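Local coordinates for putative uncharacterized protein (Chaetomium thermophilum var. thermophilum DSM 1495, PDB 5M43), which probably removes phosphate from phosphotyrosine and phosphoserine or phosphothreonine of proteins, as the dual-specificity phosphatase domain of the ribosome-assembly factor Yvh1, at residues 69-72 with 73-76. Numbering follows the deposited sequence.
Sequences IHLP and KIVR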
ATOM      1  N   ILE A  69      -0.120 -13.804   2.115  1.00 24.95           N
ATOM      2  CA  ILE A  69      -1.444 -14.354   1.822  1.00 27.17           C
ATOM      3  C   ILE A  69      -2.437 -13.254   1.437  1.00 27.31           C
ATOM      4  O   ILE A  69      -3.423 -13.501   0.708  1.00 26.54           O
ATOM      5  CB  ILE A  69      -1.940 -15.172   3.037  1.00 29.54           C
ATOM      6  CG1 ILE A  69      -3.252 -15.808   2.712  1.00 33.87           C
ATOM      7  CG2 ILE A  69      -2.175 -14.245   4.210  1.00 28.65           C
ATOM      8  CD1 ILE A  69      -3.140 -16.881   1.716  1.00 35.40           C
ATOM      9  N   HIS A  70      -2.230 -12.050   1.964  1.00 23.80           N
ATOM     10  CA  HIS A  70      -3.109 -10.925   1.735  1.00 23.06           C
ATOM     11  C   HIS A  70      -2.745 -10.114   0.511  1.00 23.74           C
ATOM     12  O   HIS A  70      -3.518  -9.218   0.164  1.00 23.12           O
ATOM     13  CB  HIS A  70      -3.110 -10.006   2.954  1.00 24.30           C
ATOM     14  CG  HIS A  70      -3.658 -10.679   4.191  1.00 24.52           C
ATOM     15  ND1 HIS A  70      -2.912 -10.886   5.348  1.00 30.60           N
ATOM     16  CD2 HIS A  70      -4.883 -11.182   4.446  1.00 25.94           C
ATOM     17  CE1 HIS A  70      -3.671 -11.456   6.266  1.00 28.26           C
ATOM     18  NE2 HIS A  70      -4.861 -11.684   5.733  1.00 31.44           N
ATOM     19  N   LEU A  71      -1.591 -10.373  -0.115  1.00 21.61           N
ATOM     20  CA  LEU A  71      -1.162  -9.381  -1.099  1.00 22.32           C
ATOM     21  C   LEU A  71      -2.061  -9.369  -2.340  1.00 21.90           C
ATOM     22  O   LEU A  71      -2.291  -8.267  -2.853  1.00 21.60           O
ATOM     23  CB  LEU A  71       0.305  -9.569  -1.504  1.00 20.87           C
ATOM     24  CG  LEU A  71       1.287  -9.318  -0.333  1.00 20.69           C
ATOM     25  CD1 LEU A  71       2.700  -9.507  -0.867  1.00 22.85           C
ATOM     26  CD2 LEU A  71       1.076  -7.888   0.275  1.00 19.58           C
ATOM     27  N   PRO A  72      -2.635 -10.465  -2.819  1.00 22.77           N
ATOM     28  CA  PRO A  72      -3.550 -10.309  -3.972  1.00 23.43           C
ATOM     29  C   PRO A  72      -4.716  -9.386  -3.660  1.00 24.94           C
ATOM     30  O   PRO A  72      -5.026  -8.471  -4.453  1.00 25.92           O
ATOM     31  CB  PRO A  72      -3.985 -11.755  -4.262  1.00 24.13           C
ATOM     32  CG  PRO A  72      -2.746 -12.624  -3.878  1.00 24.56           C
ATOM     33  CD  PRO A  72      -2.313 -11.892  -2.548  1.00 23.17           C
ATOM     34  N   LYS A  73      -5.391  -9.602  -2.525  1.00 24.95           N
ATOM     35  CA  LYS A  73      -6.525  -8.758  -2.157  1.00 24.21           C
ATOM     36  C   LYS A  73      -6.118  -7.308  -1.954  1.00 26.60           C
ATOM     37  O   LYS A  73      -6.859  -6.373  -2.325  1.00 26.39           O
ATOM     38  CB  LYS A  73      -7.151  -9.303  -0.870  1.00 29.73           C
ATOM     39  CG  LYS A  73      -8.424  -8.605  -0.480  1.00 35.48           C
ATOM     40  CD  LYS A  73      -9.099  -9.205   0.777  1.00 41.02           C
ATOM     41  CE  LYS A  73     -10.550  -8.672   0.928  1.00 44.21           C
ATOM     42  NZ  LYS A  73     -11.355  -9.334   2.008  1.00 47.71           N
ATOM     43  N   ILE A  74      -4.962  -7.103  -1.322  1.00 22.62           N
ATOM     44  CA  ILE A  74      -4.407  -5.756  -1.113  1.00 20.86           C
ATOM     45  C   ILE A  74      -4.189  -5.040  -2.431  1.00 21.54           C
ATOM     46  O   ILE A  74      -4.621  -3.895  -2.608  1.00 22.09           O
ATOM     47  CB  ILE A  74      -3.101  -5.876  -0.320  1.00 23.21           C
ATOM     48  CG1 ILE A  74      -3.498  -6.075   1.119  1.00 23.02           C
ATOM     49  CG2 ILE A  74      -2.218  -4.599  -0.523  1.00 21.68           C
ATOM     50  CD1 ILE A  74      -2.300  -6.376   2.060  1.00 23.38           C
ATOM     51  N   VAL A  75      -3.476  -5.686  -3.349  1.00 20.52           N
ATOM     52  CA  VAL A  75      -3.184  -5.072  -4.648  1.00 20.05           C
ATOM     53  C   VAL A  75      -4.466  -4.798  -5.437  1.00 21.45           C
ATOM     54  O   VAL A  75      -4.606  -3.721  -6.050  1.00 23.44           O
ATOM     55  CB  VAL A  75      -2.184  -5.960  -5.418  1.00 24.44           C
ATOM     56  CG1 VAL A  75      -1.997  -5.513  -6.848  1.00 28.10           C
ATOM     57  CG2 VAL A  75      -0.827  -5.965  -4.702  1.00 21.48           C
ATOM     58  N   ARG A  76      -5.410  -5.747  -5.452  1.00 22.89           N
ATOM     59  CA  ARG A  76      -6.698  -5.519  -6.126  1.00 22.38           C
ATOM     60  C   ARG A  76      -7.455  -4.336  -5.512  1.00 23.22           C
ATOM     61  O   ARG A  76      -8.055  -3.529  -6.244  1.00 23.59           O
ATOM     62  CB  ARG A  76      -7.550  -6.793  -6.108  1.00 23.37           C
ATOM     63  CG  ARG A  76      -6.980  -7.879  -7.032  1.00 28.40           C
ATOM     64  CD  ARG A  76      -7.991  -9.005  -7.248  1.00 34.66           C
ATOM     65  NE  ARG A  76      -8.351  -9.601  -5.970  1.00 39.62           N
ATOM     66  CZ  ARG A  76      -7.832 -10.738  -5.498  1.00 43.42           C
ATOM     67  NH1 ARG A  76      -6.941 -11.435  -6.216  1.00 45.78           N
ATOM     68  NH2 ARG A  76      -8.221 -11.181  -4.304  1.00 40.88           N
TER
HETATM   69  O   HOH W   1      -5.282 -12.138  -0.856  1.00 29.76           O
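R76 folds back over P72 in the first turns of helix 71-83 of the dual-specificity phosphatase domain. Three successive i to i+4 bonds define the alpha-helical geometry: I74 N to H70 O, V75 N to L71 O at 2.9 Å and an N-H...O angle of 173°, and R76 N to P72 O. Followed outward, the R76 side chain stays close to that last carbonyl. CB and CG both lie against P72 O, CG at 3.3 Å; CD and NE pass it more loosely, and the chain then bends at chi3 (-59°), which brings the guanidinium round so that P72 O sits 3.7 Å above its plane, over its centre. At the tip, NH1 comes 3.6 Å from P72 CB and donates its hydrogen bond elsewhere, to A173 O near the end of the modelled chain. A leucine in place of R76 has no guanidinium, and would probably leave A173 O without this donor and the carbonyl of P72 uncovered on that side. On another side of the turn, CD1 of I74 meets H70 CB at 3.8 Å and L71 CD2 at 4.1 Å; with CG1 anti to the carbonyl carbon and beside the backbone N (chi1 -79°), the CG1-CD1 branch is laid back along the carbonyl oxygen of H70. L71 and V75 pack on A116 of helix 109-121 and W166 of helix 157-168, joining this helix to both. Between I69 O and K73 N, the i to i+4 pair one step earlier, a water is inserted: it accepts from K73 N at 3.0 Å and donates to I69 O at 2.8 Å.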